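Local coordinates for protein peptidase (Pseudomonas aeruginosa, PDB 5LOX) that probably hydrolyses peptide bonds as an ancestral beta subunit, a proteasome-like Ntn hydrolase whose copies assemble into a helical complex, at residues 111-116 and 125-130; 187-192 and 205-210. The protein carries 3 engineered substitutions. All blocks are in the same frame, centred on the assembly; numbering follows the deposited sequence.

Interaction 1 (111-116 with 125-130) and interaction 2 (187-192 with 205-210) are two antiparallel beta hairpins that follow one another along the chain, the first closing before the second opens. Their centres lie 21 Å apart and their nearest atoms about 10 Å, so they do not touch. Each belongs to a different one of the two antiparallel sheets: strands 109-117 and 123-127 to the five-stranded one, strands 190-196 and 206-208 to the other. Sheets sandwiched between helices are the hallmark of the Ntn-hydrolase fold. No other chain of the assembly touches the buried interaction 1, whereas interaction 2 reaches two further copies of the protein and so takes part in the assembly.

Interaction 1 of 2, residues 111-116 and 125-130. Engineered in segment 111-116: M112 (natural residue Leu).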
loop_
_atom_site.group_PDB
_atom_site.type_symbol
_atom_site.label_atom_id
_atom_site.label_comp_id
_atom_site.label_asym_id
_atom_site.label_seq_id
_atom_site.Cartn_x
_atom_site.Cartn_y
_atom_site.Cartn_z
ATOM N N PHE A 111 81.056 -35.957 59.890
ATOM C CA PHE A 111 82.511 -35.901 59.964
ATOM C C PHE A 111 83.112 -37.275 59.898
ATOM O O PHE A 111 82.481 -38.238 60.285
ATOM C CB PHE A 111 82.926 -35.323 61.304
ATOM C CG PHE A 111 82.496 -33.922 61.529
ATOM C CD1 PHE A 111 83.317 -32.879 61.169
ATOM C CD2 PHE A 111 81.291 -33.643 62.125
ATOM C CE1 PHE A 111 82.942 -31.571 61.389
ATOM C CE2 PHE A 111 80.906 -32.344 62.365
ATOM C CZ PHE A 111 81.732 -31.301 61.996
HETATM N N MSE A 112 84.367 -37.363 59.467
HETATM C CA MSE A 112 85.200 -38.562 59.762
HETATM C C MSE A 112 86.388 -38.127 60.567
HETATM O O MSE A 112 86.917 -37.044 60.367
HETATM C CB MSE A 112 85.656 -39.362 58.543
HETATM C CG MSE A 112 84.382 -39.729 57.824
HETATM SE SE MSE A 112 84.662 -41.219 56.617
HETATM C CE MSE A 112 85.047 -40.127 55.042
ATOM N N VAL A 113 86.741 -38.952 61.542
ATOM C CA VAL A 113 87.847 -38.691 62.409
ATOM C C VAL A 113 88.672 -39.953 62.410
ATOM O O VAL A 113 88.194 -40.998 62.789
ATOM C CB VAL A 113 87.389 -38.407 63.840
ATOM C CG1 VAL A 113 88.596 -38.155 64.727
ATOM C CG2 VAL A 113 86.455 -37.211 63.861
ATOM N N GLY A 114 89.923 -39.842 61.992
ATOM C CA GLY A 114 90.819 -40.981 61.988
ATOM C C GLY A 114 92.237 -40.578 62.282
ATOM O O GLY A 114 92.586 -39.396 62.229
ATOM N N GLY A 115 93.055 -41.555 62.622
ATOM C CA GLY A 115 94.449 -41.271 62.908
ATOM C C GLY A 115 95.055 -42.273 63.860
ATOM O O GLY A 115 94.557 -43.384 63.986
ATOM N N GLN A 116 96.134 -41.870 64.529
ATOM C CA GLN A 116 96.815 -42.735 65.473
ATOM C C GLN A 116 97.446 -41.933 66.578
ATOM O O GLN A 116 98.107 -40.928 66.342
ATOM C CB GLN A 116 97.904 -43.537 64.775
ATOM C CG GLN A 116 98.598 -44.498 65.715
ATOM C CD GLN A 116 99.457 -45.515 65.006
ATOM O OE1 GLN A 116 100.029 -45.247 63.944
ATOM N NE2 GLN A 116 99.550 -46.703 65.584
ATOM N N TYR A 125 86.794 -43.347 62.526
ATOM C CA TYR A 125 85.366 -43.277 62.860
ATOM C C TYR A 125 84.625 -42.390 61.879
ATOM O O TYR A 125 85.221 -41.517 61.232
ATOM C CB TYR A 125 85.188 -42.727 64.271
ATOM C CG TYR A 125 85.778 -43.592 65.340
ATOM C CD1 TYR A 125 87.162 -43.612 65.531
ATOM C CD2 TYR A 125 84.973 -44.391 66.158
ATOM C CE1 TYR A 125 87.734 -44.408 66.506
ATOM C CE2 TYR A 125 85.525 -45.189 67.142
ATOM C CZ TYR A 125 86.900 -45.202 67.318
ATOM O OH TYR A 125 87.521 -45.968 68.293
ATOM N N SER A 126 83.318 -42.581 61.804
ATOM C CA SER A 126 82.448 -41.651 61.086
ATOM C C SER A 126 81.355 -41.176 62.029
ATOM O O SER A 126 80.734 -41.981 62.701
ATOM C CB SER A 126 81.846 -42.332 59.873
ATOM O OG SER A 126 80.725 -41.606 59.394
ATOM N N ILE A 127 81.137 -39.873 62.082
ATOM C CA ILE A 127 80.103 -39.284 62.922
ATOM C C ILE A 127 78.928 -38.911 62.044
ATOM O O ILE A 127 79.082 -38.263 61.029
ATOM C CB ILE A 127 80.593 -38.015 63.634
ATOM C CG1 ILE A 127 81.888 -38.297 64.407
ATOM C CG2 ILE A 127 79.528 -37.493 64.590
ATOM C CD1 ILE A 127 82.521 -37.079 65.045
ATOM N N TYR A 128 77.736 -39.296 62.460
ATOM C CA TYR A 128 76.536 -39.020 61.687
ATOM C C TYR A 128 75.957 -37.648 62.019
ATOM O O TYR A 128 76.343 -37.025 63.032
ATOM C CB TYR A 128 75.496 -40.095 61.966
ATOM C CG TYR A 128 75.849 -41.435 61.378
ATOM C CD1 TYR A 128 76.381 -41.538 60.087
ATOM C CD2 TYR A 128 75.620 -42.612 62.111
ATOM C CE1 TYR A 128 76.693 -42.758 59.543
ATOM C CE2 TYR A 128 75.924 -43.849 61.566
ATOM C CZ TYR A 128 76.464 -43.907 60.278
ATOM O OH TYR A 128 76.777 -45.130 59.726
ATOM N N PRO A 129 75.011 -37.168 61.179
ATOM C CA PRO A 129 74.317 -35.910 61.482
ATOM C C PRO A 129 73.795 -35.782 62.902
ATOM O O PRO A 129 73.933 -34.679 63.487
ATOM C CB PRO A 129 73.174 -35.909 60.499
ATOM C CG PRO A 129 73.776 -36.554 59.296
ATOM C CD PRO A 129 74.721 -37.609 59.805
ATOM N N GLN A 130 73.363 -36.900 63.488
ATOM C CA GLN A 130 72.750 -36.902 64.810
ATOM C C GLN A 130 73.767 -37.071 65.950
ATOM O O GLN A 130 73.385 -36.971 67.118
ATOM C CB GLN A 130 71.683 -37.971 64.949
ATOM C CG GLN A 130 70.860 -38.241 63.698
ATOM C CD GLN A 130 71.583 -39.123 62.665
ATOM O OE1 GLN A 130 71.425 -38.913 61.460
ATOM N NE2 GLN A 130 72.372 -40.120 63.131
#
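With CG1 anti to the carbonyl carbon (chi1 -54°) and the chain then extended (chi2 175°), I127 sends CD1 back across the strand pair to F111 and V113. V113 meets it with CG2, the branch anti to its carbonyl carbon, and the two side chains pass at a slant, V113 CG2 lying 4.1 Å from I127 CD1. The same methyl reaches F111 through CB, not the ring: F111 CB to I127 CD1 is 4.2 Å. Y125 lies on this face too, the edge of its ring near the carbonyl of V113, with V113 O 3.9 Å from Y125 CD1.

The backbones run antiparallel and hold F111 to I127 and V113 to Y125 as hydrogen-bonded pairs. Each pair is closed by two N-H...O bonds, Y125 N to V113 O being 2.7 Å. Between them M112 and S126 form a non-hydrogen-bonded pair, their side chains on the other face. M112, an engineered selenomethionine where the natural residue is Leu, touches S126 CB with its CG at 4.2 Å before its end turns away.

This is a beta hairpin in the interior of the subunit. F111, V113, Y125 and I127 pack under helix 79-97, the last three on T83, while M112 and S126 face L143 and L145 of strand 142-146 in the opposing sheet. Strand 42-50 flanks 109-117, and strand 133-135 flanks 123-127.

Interaction 2 of 2, residues 187-192 and 205-210; sequences GMPLDL and GYRVTE
D191 and R207 face each other across a non-hydrogen-bonded pair and join in a side-on salt bridge. R207 NE meets D191 OD1 on its syn side at 2.9 Å, 24° out of the carboxylate plane, while R207 NH2 takes the syn lone pair of D191 OD2 at 3.0 Å. The two planes are 36° apart. The R207 chain leaves with CG opposite the backbone N and bends at chi3 (-74°), laying the guanidinium alongside P189, whose CG sits above one face, offset toward the rim, 4.0 Å from R207 CZ. The remaining nitrogen, NH1, bridges to D139 of a neighbouring subunit, so R207 spans two carboxylates.

On the other face L192 CD1 touches V208 CG2 at 3.6 Å, the two side chains crossing at a slant, and L190 CB lies 4.0 Å from V208 CB. Four backbone bonds set this alignment, pairing L190 with V208 and L192 with Y206; L192 N binds Y206 O at 2.8 Å. Just before strand 190-192 the M188-P189 peptide is cis, and M188 SE lies 4.1 Å from T209 O.

The two segments form a beta hairpin at one side of the sheet; on its other edge strand 190-196 pairs with strand 11-21. L190 and L192 pack on helix 165-182, V208 touches F215 of helix 213-232, and Y240 of another neighbouring subunit stacks on Y206, whose hydroxyl bonds D212.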
loop_
_atom_site.group_PDB
_atom_site.type_symbol
_atom_site.label_atom_id
_atom_site.label_comp_id
_atom_site.label_asym_id
_atom_site.label_seq_id
_atom_site.Cartn_x
_atom_site.Cartn_y
_atom_site.Cartn_z
ATOM N N GLY A 187 83.370 -32.052 43.014
ATOM C CA GLY A 187 84.295 -31.315 42.175
ATOM C C GLY A 187 85.689 -31.112 42.724
ATOM O O GLY A 187 85.922 -31.073 43.923
HETATM N N MSE A 188 86.611 -30.887 41.806
HETATM C CA MSE A 188 88.011 -30.662 42.152
HETATM C C MSE A 188 88.248 -29.238 42.564
HETATM O O MSE A 188 87.472 -28.365 42.242
HETATM C CB MSE A 188 88.808 -30.994 40.908
HETATM C CG MSE A 188 88.834 -32.518 40.720
HETATM SE SE MSE A 188 90.136 -32.883 39.302
HETATM C CE MSE A 188 88.871 -32.413 37.837
ATOM N N PRO A 189 89.342 -28.974 43.254
ATOM C CA PRO A 189 90.448 -29.867 43.605
ATOM C C PRO A 189 90.072 -30.916 44.625
ATOM O O PRO A 189 89.119 -30.713 45.385
ATOM C CB PRO A 189 91.512 -28.908 44.190
ATOM C CG PRO A 189 90.735 -27.712 44.627
ATOM C CD PRO A 189 89.640 -27.587 43.608
ATOM N N LEU A 190 90.857 -31.988 44.656
ATOM C CA LEU A 190 90.779 -32.983 45.713
ATOM C C LEU A 190 91.940 -32.833 46.667
ATOM O O LEU A 190 92.991 -32.313 46.308
ATOM C CB LEU A 190 90.866 -34.383 45.133
ATOM C CG LEU A 190 89.999 -34.674 43.915
ATOM C CD1 LEU A 190 90.116 -36.150 43.585
ATOM C CD2 LEU A 190 88.558 -34.314 44.189
ATOM N N ASP A 191 91.749 -33.328 47.882
ATOM C CA ASP A 191 92.791 -33.293 48.901
ATOM C C ASP A 191 92.987 -34.713 49.415
ATOM O O ASP A 191 92.014 -35.371 49.788
ATOM C CB ASP A 191 92.389 -32.347 50.034
ATOM C CG ASP A 191 92.381 -30.867 49.600
ATOM O OD1 ASP A 191 93.466 -30.365 49.186
ATOM O OD2 ASP A 191 91.287 -30.224 49.672
ATOM N N LEU A 192 94.237 -35.194 49.387
ATOM C CA LEU A 192 94.550 -36.561 49.808
ATOM C C LEU A 192 95.497 -36.536 50.957
ATOM O O LEU A 192 96.316 -35.629 51.077
ATOM C CB LEU A 192 95.243 -37.326 48.694
ATOM C CG LEU A 192 94.714 -37.096 47.297
ATOM C CD1 LEU A 192 95.617 -37.757 46.286
ATOM C CD2 LEU A 192 93.306 -37.644 47.187
ATOM N N GLY A 205 100.383 -34.405 52.895
ATOM C CA GLY A 205 99.172 -34.571 52.106
ATOM C C GLY A 205 99.406 -33.933 50.745
ATOM O O GLY A 205 100.466 -33.383 50.507
ATOM N N TYR A 206 98.431 -34.018 49.849
ATOM C CA TYR A 206 98.628 -33.598 48.485
ATOM C C TYR A 206 97.326 -33.167 47.862
ATOM O O TYR A 206 96.272 -33.747 48.103
ATOM C CB TYR A 206 99.202 -34.758 47.686
ATOM C CG TYR A 206 99.448 -34.457 46.212
ATOM C CD1 TYR A 206 100.658 -33.965 45.774
ATOM C CD2 TYR A 206 98.453 -34.716 45.252
ATOM C CE1 TYR A 206 100.887 -33.724 44.437
ATOM C CE2 TYR A 206 98.674 -34.462 43.908
ATOM C CZ TYR A 206 99.898 -33.970 43.514
ATOM O OH TYR A 206 100.129 -33.763 42.185
ATOM N N ARG A 207 97.398 -32.143 47.032
ATOM C CA ARG A 207 96.210 -31.628 46.375
ATOM C C ARG A 207 96.206 -31.944 44.885
ATOM O O ARG A 207 97.122 -31.611 44.138
ATOM C CB ARG A 207 96.067 -30.112 46.621
ATOM C CG ARG A 207 95.102 -29.425 45.665
ATOM C CD ARG A 207 94.623 -28.079 46.178
ATOM N NE ARG A 207 93.669 -28.232 47.265
ATOM C CZ ARG A 207 93.023 -27.228 47.823
ATOM N NH1 ARG A 207 93.209 -26.009 47.377
ATOM N NH2 ARG A 207 92.178 -27.448 48.826
ATOM N N VAL A 208 95.108 -32.529 44.454
ATOM C CA VAL A 208 94.945 -32.862 43.058
ATOM C C VAL A 208 94.138 -31.798 42.336
ATOM O O VAL A 208 92.938 -31.694 42.543
ATOM C CB VAL A 208 94.189 -34.207 42.897
ATOM C CG1 VAL A 208 94.113 -34.590 41.422
ATOM C CG2 VAL A 208 94.854 -35.304 43.721
ATOM N N THR A 209 94.784 -31.064 41.444
ATOM C CA THR A 209 94.055 -30.079 40.654
ATOM C C THR A 209 93.592 -30.619 39.302
ATOM O O THR A 209 94.014 -31.661 38.866
ATOM C CB THR A 209 94.882 -28.790 40.436
ATOM O OG1 THR A 209 95.942 -29.054 39.527
ATOM C CG2 THR A 209 95.455 -28.287 41.750
ATOM N N GLU A 210 92.687 -29.876 38.694
ATOM C CA GLU A 210 92.333 -29.982 37.292
ATOM C C GLU A 210 93.508 -30.401 36.388
ATOM O O GLU A 210 93.354 -31.203 35.503
ATOM C CB GLU A 210 91.856 -28.587 36.861
ATOM C CG GLU A 210 91.209 -28.483 35.495
ATOM C CD GLU A 210 89.703 -28.352 35.585
ATOM O OE1 GLU A 210 89.187 -27.300 35.137
ATOM O OE2 GLU A 210 89.043 -29.275 36.118
#